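Local coordinates for protein mannitol dehydrogenase (Helicobacter pylori, PDB 3TWO) that probably catalyses the NADP(H)-dependent interconversion of cinnamyl alcohols and their aldehydes as a zinc-containing dehydrogenase of the medium-chain family, at residues F22-V27 and E126-G131; C90-C95 and V113-C118; E106-K111 and G290-G295. All coordinates share one frame; numbering follows the deposited sequence.

Contact 1: residues F22-V27 and E126-G131; sequences FSRHAV and EPHMGG
Arg24 and Met129 meet where the end of strand 18-24 passes the loop that follows the weakly bonded strand 126-127; the two backbones run 112° apart, and the CA atoms of this pair are still 8.0 Å from each other, so side chains must bridge the gap. The arrangement is a buried arginine gripping main-chain carbonyls end-on, joining the two-stranded antiparallel sheet near the N terminus (3-9 with 18-24) to the GroES-like part of the dehydrogenase. Arg24 is extended from CG to NE, which carries its guanidinium across to the loop. Both terminal nitrogens close end-on upon one oxygen: NH1 lies 2.8 Å from Met129 O with an N-H...O angle of 159°, and NH2 lies 3.2 Å from Met129 O. This oxygen lies in the guanidinium plane, yet both nitrogens reach it from the same face of the carbonyl plane, NH2 from well above it. A weak third bond, 2.8 Å from Arg24 NH2 to Gly130 O, extends the grip by one residue. Ser133 OG hydrogen-bonds to both Arg24 NH2 and Gly130 O, tying the two together. One guanidinium face is met by the edge of the Phe22 ring, whose CE1 stands 3.7 Å above the plane, over its centre. Met129 supplies the apolar partner: its CB comes within 3.5 Å of Phe22 CE1, and the chain then bends at chi2 (-59°), bringing SD over the ring face in a distant Met-aromatic contact, 5.2 Å from the ring centroid. At the other end of the interface, Glu126 extends beyond CG toward the backbone of His25, whose ring stacks on His123; Glu126 OE1 approaches His25 CB to 4.0 Å.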
loop_
_atom_site.group_PDB
_atom_site.type_symbol
_atom_site.label_atom_id
_atom_site.label_comp_id
_atom_site.label_asym_id
_atom_site.label_seq_id
_atom_site.Cartn_x
_atom_site.Cartn_y
_atom_site.Cartn_z
ATOM N N PHE B 22 30.871 -30.125 -4.237
ATOM C CA PHE B 22 31.377 -28.751 -4.219
ATOM C C PHE B 22 32.131 -28.497 -2.941
ATOM O O PHE B 22 32.372 -29.417 -2.170
ATOM C CB PHE B 22 30.253 -27.698 -4.408
ATOM C CG PHE B 22 29.258 -27.636 -3.291
ATOM C CD1 PHE B 22 29.241 -26.548 -2.423
ATOM C CD2 PHE B 22 28.327 -28.671 -3.096
ATOM C CE1 PHE B 22 28.251 -26.449 -1.381
ATOM C CE2 PHE B 22 27.366 -28.605 -2.067
ATOM C CZ PHE B 22 27.290 -27.475 -1.222
ATOM N N SER B 23 32.537 -27.248 -2.743
ATOM C CA SER B 23 33.222 -26.869 -1.533
ATOM C C SER B 23 32.718 -25.495 -1.065
ATOM O O SER B 23 32.204 -24.673 -1.859
ATOM C CB SER B 23 34.760 -26.894 -1.743
ATOM O OG SER B 23 35.142 -25.757 -2.501
ATOM N N ARG B 24 32.838 -25.255 0.229
ATOM C CA ARG B 24 32.462 -23.948 0.800
ATOM C C ARG B 24 33.697 -23.292 1.413
ATOM O O ARG B 24 34.702 -23.964 1.648
ATOM C CB ARG B 24 31.432 -24.157 1.898
ATOM C CG ARG B 24 30.140 -24.809 1.446
ATOM C CD ARG B 24 29.233 -25.087 2.646
ATOM N NE ARG B 24 27.887 -25.567 2.288
ATOM C CZ ARG B 24 26.881 -24.844 1.755
ATOM N NH1 ARG B 24 27.051 -23.557 1.404
ATOM N NH2 ARG B 24 25.678 -25.422 1.576
ATOM N N HIS B 25 33.609 -21.989 1.704
ATOM C CA HIS B 25 34.689 -21.301 2.430
ATOM C C HIS B 25 35.086 -21.981 3.775
ATOM O O HIS B 25 34.255 -22.588 4.471
ATOM C CB HIS B 25 34.365 -19.804 2.646
ATOM C CG HIS B 25 33.286 -19.533 3.656
ATOM N ND1 HIS B 25 32.006 -19.128 3.292
ATOM C CD2 HIS B 25 33.317 -19.504 5.015
ATOM C CE1 HIS B 25 31.296 -18.888 4.387
ATOM N NE2 HIS B 25 32.067 -19.099 5.440
ATOM N N ALA B 26 36.370 -21.859 4.101
ATOM C CA ALA B 26 36.943 -22.317 5.370
ATOM C C ALA B 26 36.166 -21.708 6.540
ATOM O O ALA B 26 35.558 -20.632 6.419
ATOM C CB ALA B 26 38.442 -21.902 5.447
ATOM N N VAL B 27 36.188 -22.408 7.671
ATOM C CA VAL B 27 35.607 -21.923 8.919
ATOM C C VAL B 27 36.440 -20.783 9.504
ATOM O O VAL B 27 37.530 -21.006 9.980
ATOM C CB VAL B 27 35.480 -23.069 9.951
ATOM C CG1 VAL B 27 34.719 -22.588 11.145
ATOM C CG2 VAL B 27 34.781 -24.332 9.312
ATOM N N GLU B 126 32.080 -15.414 -4.477
ATOM C CA GLU B 126 31.710 -16.745 -4.900
ATOM C C GLU B 126 30.185 -16.950 -4.711
ATOM O O GLU B 126 29.572 -16.387 -3.786
ATOM C CB GLU B 126 32.540 -17.845 -4.200
ATOM C CG GLU B 126 32.092 -18.199 -2.774
ATOM C CD GLU B 126 33.075 -19.112 -2.017
ATOM O OE1 GLU B 126 32.636 -19.722 -1.013
ATOM O OE2 GLU B 126 34.266 -19.228 -2.410
ATOM N N PRO B 127 29.576 -17.772 -5.574
ATOM C CA PRO B 127 28.132 -18.020 -5.425
ATOM C C PRO B 127 27.826 -18.765 -4.113
ATOM O O PRO B 127 28.511 -19.737 -3.824
ATOM C CB PRO B 127 27.804 -18.885 -6.648
ATOM C CG PRO B 127 29.096 -19.028 -7.447
ATOM C CD PRO B 127 30.214 -18.686 -6.545
ATOM N N HIS B 128 26.854 -18.305 -3.300
ATOM C CA HIS B 128 26.550 -19.049 -2.065
ATOM C C HIS B 128 25.632 -20.243 -2.379
ATOM O O HIS B 128 24.779 -20.145 -3.262
ATOM C CB HIS B 128 25.932 -18.201 -0.932
ATOM C CG HIS B 128 26.140 -18.838 0.408
ATOM N ND1 HIS B 128 27.291 -18.645 1.149
ATOM C CD2 HIS B 128 25.413 -19.758 1.082
ATOM C CE1 HIS B 128 27.253 -19.403 2.231
ATOM N NE2 HIS B 128 26.116 -20.078 2.220
ATOM N N MET B 129 25.837 -21.359 -1.685
ATOM C CA MET B 129 25.092 -22.600 -1.948
ATOM C C MET B 129 24.165 -22.860 -0.775
ATOM O O MET B 129 24.564 -22.692 0.366
ATOM C CB MET B 129 26.024 -23.798 -2.091
ATOM C CG MET B 129 26.960 -23.744 -3.333
ATOM S SD MET B 129 26.023 -23.650 -4.881
ATOM C CE MET B 129 26.584 -22.098 -5.556
ATOM N N GLY B 130 22.955 -23.331 -1.056
ATOM C CA GLY B 130 21.925 -23.443 -0.033
ATOM C C GLY B 130 21.888 -24.724 0.778
ATOM O O GLY B 130 22.917 -25.450 0.931
ATOM N N GLY B 131 20.674 -25.022 1.245
ATOM C CA GLY B 131 20.445 -26.032 2.232
ATOM C C GLY B 131 20.169 -27.422 1.714
ATOM O O GLY B 131 20.140 -28.354 2.531
#

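Contact 2: residues C90-C95 and V113-C118; sequences CFVNSC and VFTYDC. With ZN (zinc ion), chain H.
Val92 and Val113 face each other on a small antiparallel beta ladder beside the structural-zinc lobe, the cysteine-rich insertion familiar from zinc-dependent medium-chain dehydrogenases. Three main-chain bonds define the pairing: Thr115 N to Cys90 O, Val92 N to Val113 O at 2.9 Å, and Val113 N to Asn93 O. Between the first two of these, Phe91 and Phe114 form a non-hydrogen-bonded pair with CA atoms just 4.0 Å apart, and their side chains diverge. The Phe91 ring therefore leads away, leaving CB to touch Val113 O. Phe114 has CG beside its backbone N (chi1 -65°), which turns the ring edge to Cys90 O, 3.3 Å from CD2 and in the ring plane; the same oxygen receives a CH...O contact from Phe114 CA. Methyl branches make the apolar join. CG2 of Val92, lodged between its own N and carbonyl carbon, meets Val113 CG1 at 3.6 Å as the two side chains cross at a slant, while Val113 CG2 leans on Asn93 CB. The other methyl of Val92, CG1, approaches Thr115 OG1 to 3.8 Å, where the side chains of Val92 and Thr115 cross at about a right angle. That hydroxyl is engaged with Gly89 O; its nearness to Phe91 N and Cys90 O lacks the angle for bonding. Asn93 turns its amide out of the ladder, where OD1 accepts from Lys96 NZ and weakly from Ser94 N. Beyond Ser94, Cys95 places SG 2.4 Å from the zinc ion, whose tetrad is completed by Cys98, Cys101 and Cys109; the ladder thus pins both ends of the chain that leaves for this zinc site and returns. At the far end the segment 113-118 folds back on itself, with Cys118 SG weakly accepting from Phe114 N at 3.5 Å.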
loop_
_atom_site.group_PDB
_atom_site.type_symbol
_atom_site.label_atom_id
_atom_site.label_comp_id
_atom_site.label_asym_id
_atom_site.label_seq_id
_atom_site.Cartn_x
_atom_site.Cartn_y
_atom_site.Cartn_z
ATOM N N CYS B 90 17.067 -17.655 5.458
ATOM C CA CYS B 90 17.258 -17.084 4.120
ATOM C C CYS B 90 18.528 -16.284 3.858
ATOM O O CYS B 90 18.806 -15.968 2.673
ATOM C CB CYS B 90 16.059 -16.167 3.778
ATOM S SG CYS B 90 14.545 -17.135 3.749
ATOM N N PHE B 91 19.256 -15.885 4.914
ATOM C CA PHE B 91 20.534 -15.195 4.669
ATOM C C PHE B 91 21.586 -15.606 5.693
ATOM O O PHE B 91 21.230 -16.026 6.795
ATOM C CB PHE B 91 20.388 -13.664 4.601
ATOM C CG PHE B 91 19.665 -13.099 5.790
ATOM C CD1 PHE B 91 20.355 -12.768 6.943
ATOM C CD2 PHE B 91 18.280 -12.928 5.761
ATOM C CE1 PHE B 91 19.683 -12.259 8.062
ATOM C CE2 PHE B 91 17.613 -12.401 6.848
ATOM C CZ PHE B 91 18.326 -12.077 8.010
ATOM N N VAL B 92 22.858 -15.493 5.312
ATOM C CA VAL B 92 23.963 -16.000 6.103
ATOM C C VAL B 92 24.999 -14.928 6.447
ATOM O O VAL B 92 26.036 -15.218 7.085
ATOM C CB VAL B 92 24.715 -17.134 5.360
ATOM C CG1 VAL B 92 23.824 -18.289 5.151
ATOM C CG2 VAL B 92 25.272 -16.623 3.963
ATOM N N ASN B 93 24.752 -13.707 6.031
ATOM C CA ASN B 93 25.697 -12.596 6.304
ATOM C C ASN B 93 25.090 -11.261 5.881
ATOM O O ASN B 93 24.110 -11.279 5.113
ATOM C CB ASN B 93 27.017 -12.802 5.560
ATOM C CG ASN B 93 28.220 -12.423 6.426
ATOM O OD1 ASN B 93 28.080 -11.646 7.360
ATOM N ND2 ASN B 93 29.378 -13.061 6.184
ATOM N N SER B 94 25.630 -10.140 6.421
ATOM C CA SER B 94 25.259 -8.771 6.048
ATOM C C SER B 94 26.361 -7.827 6.515
ATOM O O SER B 94 27.320 -8.288 7.103
ATOM C CB SER B 94 23.886 -8.355 6.627
ATOM O OG SER B 94 23.894 -8.308 8.055
ATOM N N CYS B 95 26.217 -6.513 6.306
ATOM C CA CYS B 95 27.406 -5.629 6.425
ATOM C C CYS B 95 27.633 -5.283 7.906
ATOM O O CYS B 95 28.752 -5.008 8.308
ATOM C CB CYS B 95 27.306 -4.333 5.580
ATOM S SG CYS B 95 26.321 -3.023 6.401
ATOM N N VAL B 113 23.806 -11.429 2.190
ATOM C CA VAL B 113 24.113 -12.613 1.394
ATOM C C VAL B 113 23.019 -13.640 1.633
ATOM O O VAL B 113 22.959 -14.254 2.725
ATOM C CB VAL B 113 25.489 -13.186 1.790
ATOM C CG1 VAL B 113 25.763 -14.532 1.063
ATOM C CG2 VAL B 113 26.597 -12.106 1.517
ATOM N N PHE B 114 22.118 -13.785 0.653
ATOM C CA PHE B 114 21.100 -14.795 0.740
ATOM C C PHE B 114 21.757 -16.168 0.605
ATOM O O PHE B 114 22.814 -16.322 -0.022
ATOM C CB PHE B 114 20.037 -14.609 -0.341
ATOM C CG PHE B 114 19.269 -13.340 -0.177
ATOM C CD1 PHE B 114 19.433 -12.272 -1.099
ATOM C CD2 PHE B 114 18.386 -13.171 0.927
ATOM C CE1 PHE B 114 18.694 -11.057 -0.946
ATOM C CE2 PHE B 114 17.657 -11.962 1.090
ATOM C CZ PHE B 114 17.809 -10.906 0.148
ATOM N N THR B 115 21.101 -17.159 1.190
ATOM C CA THR B 115 21.664 -18.503 1.360
ATOM C C THR B 115 22.004 -19.202 0.030
ATOM O O THR B 115 22.945 -20.024 -0.022
ATOM C CB THR B 115 20.690 -19.326 2.268
ATOM O OG1 THR B 115 20.480 -18.541 3.461
ATOM C CG2 THR B 115 21.264 -20.733 2.655
ATOM N N TYR B 116 21.272 -18.845 -1.028
ATOM C CA TYR B 116 21.553 -19.363 -2.378
ATOM C C TYR B 116 21.151 -18.362 -3.462
ATOM O O TYR B 116 20.491 -17.365 -3.174
ATOM C CB TYR B 116 20.860 -20.712 -2.611
ATOM C CG TYR B 116 19.357 -20.579 -2.547
ATOM C CD1 TYR B 116 18.619 -20.167 -3.668
ATOM C CD2 TYR B 116 18.662 -20.822 -1.356
ATOM C CE1 TYR B 116 17.230 -20.022 -3.596
ATOM C CE2 TYR B 116 17.264 -20.671 -1.281
ATOM C CZ TYR B 116 16.567 -20.281 -2.393
ATOM O OH TYR B 116 15.194 -20.165 -2.313
ATOM N N ASP B 117 21.557 -18.640 -4.710
ATOM C CA ASP B 117 21.282 -17.715 -5.800
ATOM C C ASP B 117 21.770 -16.287 -5.429
ATOM O O ASP B 117 21.004 -15.325 -5.548
ATOM C CB ASP B 117 19.764 -17.677 -6.131
ATOM C CG ASP B 117 19.498 -17.141 -7.516
ATOM O OD1 ASP B 117 20.482 -16.970 -8.271
ATOM O OD2 ASP B 117 18.336 -16.919 -7.879
ATOM N N CYS B 118 23.008 -16.158 -4.972
ATOM C CA CYS B 118 23.484 -14.857 -4.510
ATOM C C CYS B 118 24.986 -14.973 -4.302
ATOM O O CYS B 118 25.457 -15.939 -3.692
ATOM C CB CYS B 118 22.775 -14.461 -3.193
ATOM S SG CYS B 118 23.157 -12.772 -2.502
HETATM ZN ZN ZN H . 24.076 -3.782 6.494
#

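Contact 3: residues E106-K111 and G290-G295; sequences EQFCTK and GSLIGG. With ZN (zinc ion), chain H; NDP (NADPH dihydro-nicotinamide-adenine-dinucleotide phosphate), chain F.
Glu106 and Gly295 have the closest CA atoms, 5.5 Å apart, where a short 3-10 segment (106-108) meets the irregular loop 290-295 that leaves the last strand of the Rossmann sheet and leads into helix 296-308. The pairing is interdomain: the structural-zinc lobe, held here by Cys109 on its zinc ion, rests against the coenzyme-binding domain. Glu106, bent at chi2, brings OE1 against the Gly295 backbone, 3.3 Å from its CA, and hydrogen-bonds with that oxygen to Ile296 N. Gly295 is the N-cap residue, so the carboxylate sits at the helix N terminus, where the dipole would probably favour its charge. Gln107 fills the middle. Its CG stands between N and the carbonyl carbon (chi1 72°), and a bend at chi2 (-87°) swings the amide against the loop. There NE2 donates to Leu292 O at 2.9 Å, a weak bond bent to 120°, while OE1 approaches Gly295 N at an angle too poor for bonding. Leu292 runs past both Gln107 and Phe108 in the opposite direction: its CD2 is 3.9 Å from Gln107 CG, and its CB reaches Phe108 CZ at 3.7 Å. The Phe108 ring also has Gln107 CG over one face, offset toward the rim. Next to this layer lies the second subunit, which packs Ile281 on Leu292 and His282 on Phe108 and hydrogen-bonds to the backbone of Gly290. Turned from the lobe, the same loop lines the nicotinamide pocket of NADPH. Leu292 thus serves two neighbours, CD2 the lobe and CD1 the carboxamide, 3.5 Å from N7N of NADPH; Ile293 follows with its CD1 3.7 Å from C4N of the coenzyme's dihydronicotinamide ring.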
loop_
_atom_site.group_PDB
_atom_site.type_symbol
_atom_site.label_atom_id
_atom_site.label_comp_id
_atom_site.label_asym_id
_atom_site.label_seq_id
_atom_site.Cartn_x
_atom_site.Cartn_y
_atom_site.Cartn_z
ATOM N N GLU B 106 18.417 -7.326 8.924
ATOM C CA GLU B 106 19.542 -7.597 8.036
ATOM C C GLU B 106 19.062 -7.986 6.625
ATOM O O GLU B 106 19.809 -7.821 5.665
ATOM C CB GLU B 106 20.493 -8.682 8.630
ATOM C CG GLU B 106 20.927 -8.399 10.073
ATOM C CD GLU B 106 20.000 -9.071 11.125
ATOM O OE1 GLU B 106 18.823 -9.440 10.814
ATOM O OE2 GLU B 106 20.479 -9.259 12.265
ATOM N N GLN B 107 17.806 -8.405 6.491
ATOM C CA GLN B 107 17.282 -8.824 5.167
ATOM C C GLN B 107 17.200 -7.680 4.193
ATOM O O GLN B 107 17.110 -7.941 3.032
ATOM C CB GLN B 107 15.891 -9.521 5.221
ATOM C CG GLN B 107 14.672 -8.574 5.540
ATOM C CD GLN B 107 14.434 -8.398 7.025
ATOM O OE1 GLN B 107 15.367 -8.505 7.828
ATOM N NE2 GLN B 107 13.162 -8.154 7.410
ATOM N N PHE B 108 17.236 -6.432 4.664
ATOM C CA PHE B 108 17.238 -5.270 3.803
ATOM C C PHE B 108 18.628 -4.661 3.638
ATOM O O PHE B 108 18.767 -3.665 2.954
ATOM C CB PHE B 108 16.247 -4.183 4.299
ATOM C CG PHE B 108 14.825 -4.632 4.310
ATOM C CD1 PHE B 108 14.156 -4.826 5.516
ATOM C CD2 PHE B 108 14.165 -4.853 3.121
ATOM C CE1 PHE B 108 12.817 -5.265 5.539
ATOM C CE2 PHE B 108 12.804 -5.310 3.112
ATOM C CZ PHE B 108 12.144 -5.526 4.341
ATOM N N CYS B 109 19.654 -5.236 4.272
ATOM C CA CYS B 109 21.010 -4.778 4.047
ATOM C C CYS B 109 21.345 -4.871 2.545
ATOM O O CYS B 109 21.102 -5.887 1.897
ATOM C CB CYS B 109 22.032 -5.607 4.829
ATOM S SG CYS B 109 23.760 -5.070 4.563
ATOM N N THR B 110 21.975 -3.827 2.001
ATOM C CA THR B 110 22.328 -3.885 0.561
ATOM C C THR B 110 23.453 -4.923 0.295
ATOM O O THR B 110 23.652 -5.328 -0.850
ATOM C CB THR B 110 22.693 -2.458 -0.046
ATOM O OG1 THR B 110 23.909 -2.026 0.525
ATOM C CG2 THR B 110 21.592 -1.379 0.236
ATOM N N LYS B 111 24.146 -5.411 1.329
ATOM C CA LYS B 111 25.151 -6.443 1.123
ATOM C C LYS B 111 24.781 -7.747 1.816
ATOM O O LYS B 111 25.649 -8.586 2.127
ATOM C CB LYS B 111 26.521 -5.946 1.577
ATOM C CG LYS B 111 27.016 -4.657 0.858
ATOM C CD LYS B 111 28.441 -4.393 1.372
ATOM C CE LYS B 111 29.265 -3.482 0.449
ATOM N NZ LYS B 111 28.623 -2.123 0.214
ATOM N N GLY B 290 4.401 -4.624 2.070
ATOM C CA GLY B 290 5.074 -5.902 1.825
ATOM C C GLY B 290 5.856 -6.313 3.068
ATOM O O GLY B 290 6.162 -5.471 3.911
ATOM N N SER B 291 6.232 -7.580 3.146
ATOM C CA SER B 291 7.084 -8.073 4.259
ATOM C C SER B 291 8.089 -9.068 3.659
ATOM O O SER B 291 7.713 -9.871 2.823
ATOM C CB SER B 291 6.246 -8.775 5.342
ATOM O OG SER B 291 6.974 -8.811 6.550
ATOM N N LEU B 292 9.357 -8.942 4.045
ATOM C CA LEU B 292 10.428 -9.764 3.570
ATOM C C LEU B 292 11.008 -10.520 4.776
ATOM O O LEU B 292 11.666 -9.915 5.651
ATOM C CB LEU B 292 11.521 -8.907 2.908
ATOM C CG LEU B 292 12.711 -9.710 2.318
ATOM C CD1 LEU B 292 12.290 -10.709 1.272
ATOM C CD2 LEU B 292 13.736 -8.706 1.785
ATOM N N ILE B 293 10.760 -11.832 4.817
ATOM C CA ILE B 293 11.401 -12.722 5.793
ATOM C C ILE B 293 11.309 -12.111 7.198
ATOM O O ILE B 293 10.218 -11.763 7.665
ATOM C CB ILE B 293 12.905 -12.933 5.422
ATOM C CG1 ILE B 293 13.029 -13.427 4.000
ATOM C CG2 ILE B 293 13.481 -14.072 6.211
ATOM C CD1 ILE B 293 12.441 -14.808 3.928
ATOM N N GLY B 294 12.456 -11.970 7.864
ATOM C CA GLY B 294 12.544 -11.243 9.130
ATOM C C GLY B 294 14.006 -11.156 9.470
ATOM O O GLY B 294 14.830 -11.846 8.874
ATOM N N GLY B 295 14.322 -10.324 10.423
ATOM C CA GLY B 295 15.667 -10.244 10.981
ATOM C C GLY B 295 16.060 -11.423 11.837
ATOM O O GLY B 295 15.229 -12.230 12.195
HETATM ZN ZN ZN H . 24.076 -3.782 6.494
HETATM P PA NDP F . 3.679 -23.254 -1.672
HETATM O O1A NDP F . 3.235 -23.641 -3.021
HETATM O O2A NDP F . 3.493 -24.099 -0.357
HETATM O O5B NDP F . 2.191 -22.676 -1.339
HETATM C C5B NDP F . 1.429 -21.777 -2.308
HETATM C C4B NDP F . -0.061 -21.978 -2.053
HETATM O O4B NDP F . -0.970 -21.004 -2.717
HETATM C C3B NDP F . -0.461 -23.391 -2.534
HETATM O O3B NDP F . -1.269 -24.012 -1.464
HETATM C C2B NDP F . -1.327 -23.087 -3.786
HETATM O O2B NDP F . -2.303 -24.143 -3.869
HETATM C C1B NDP F . -2.056 -21.787 -3.369
HETATM N N9A NDP F . -2.381 -20.901 -4.510
HETATM C C8A NDP F . -1.660 -20.796 -5.650
HETATM N N7A NDP F . -2.243 -19.863 -6.387
HETATM C C5A NDP F . -3.302 -19.390 -5.735
HETATM C C6A NDP F . -4.251 -18.427 -6.027
HETATM N N6A NDP F . -4.267 -17.712 -7.203
HETATM N N1A NDP F . -5.195 -18.230 -5.113
HETATM C C2A NDP F . -5.240 -18.863 -3.962
HETATM N N3A NDP F . -4.345 -19.770 -3.651
HETATM C C4A NDP F . -3.378 -20.052 -4.542
HETATM O O3 NDP F . 4.289 -21.810 -1.490
HETATM P PN NDP F . 5.008 -21.275 -0.253
HETATM O O1N NDP F . 4.093 -21.118 0.900
HETATM O O2N NDP F . 6.384 -21.921 0.056
HETATM O O5D NDP F . 5.413 -19.845 -0.772
HETATM C C5D NDP F . 4.328 -18.991 -1.382
HETATM C C4D NDP F . 4.957 -17.699 -2.055
HETATM O O4D NDP F . 5.584 -17.039 -0.938
HETATM C C3D NDP F . 6.063 -17.949 -3.116
HETATM O O3D NDP F . 5.901 -16.975 -4.183
HETATM C C2D NDP F . 7.344 -17.742 -2.275
HETATM O O2D NDP F . 8.383 -17.302 -3.080
HETATM C C1D NDP F . 6.890 -16.575 -1.368
HETATM N N1N NDP F . 7.774 -16.332 -0.178
HETATM C C2N NDP F . 8.061 -14.993 0.171
HETATM C C3N NDP F . 8.868 -14.707 1.260
HETATM C C7N NDP F . 9.082 -13.248 1.657
HETATM O O7N NDP F . 8.276 -12.370 1.307
HETATM N N7N NDP F . 10.008 -13.058 2.590
HETATM C C4N NDP F . 9.440 -15.769 1.998
HETATM C C5N NDP F . 9.130 -17.124 1.684
HETATM C C6N NDP F . 8.321 -17.414 0.605
HETATM P P2B NDP F . -2.714 -24.830 -5.212
HETATM O O1X NDP F . -2.608 -26.433 -4.881
HETATM O O2X NDP F . -4.015 -24.321 -5.658
HETATM O O3X NDP F . -1.564 -24.535 -6.270
#

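Overall arrangement
From the N terminus, strand 18-24 opens a long loop that contact 1 closes at 126-131. Contact 2 nests inside it, joining 90-95 to 113-118 around the structural-zinc insertion. Contact 3 crosses both: it starts at 106-111, within that insertion, and closes at 290-295, after nearly the whole Rossmann domain has been traversed. Contacts 1 and 2, centred 11 Å apart, touch through a probable hydrogen bond from His128 N to Cys118 O. Contacts 2 and 3 share a zinc ion through Cys95 and Cys109, whereas contacts 1 and 3 do not touch. The series runs from the N-terminal sheet through the zinc lobe to the coenzyme pocket.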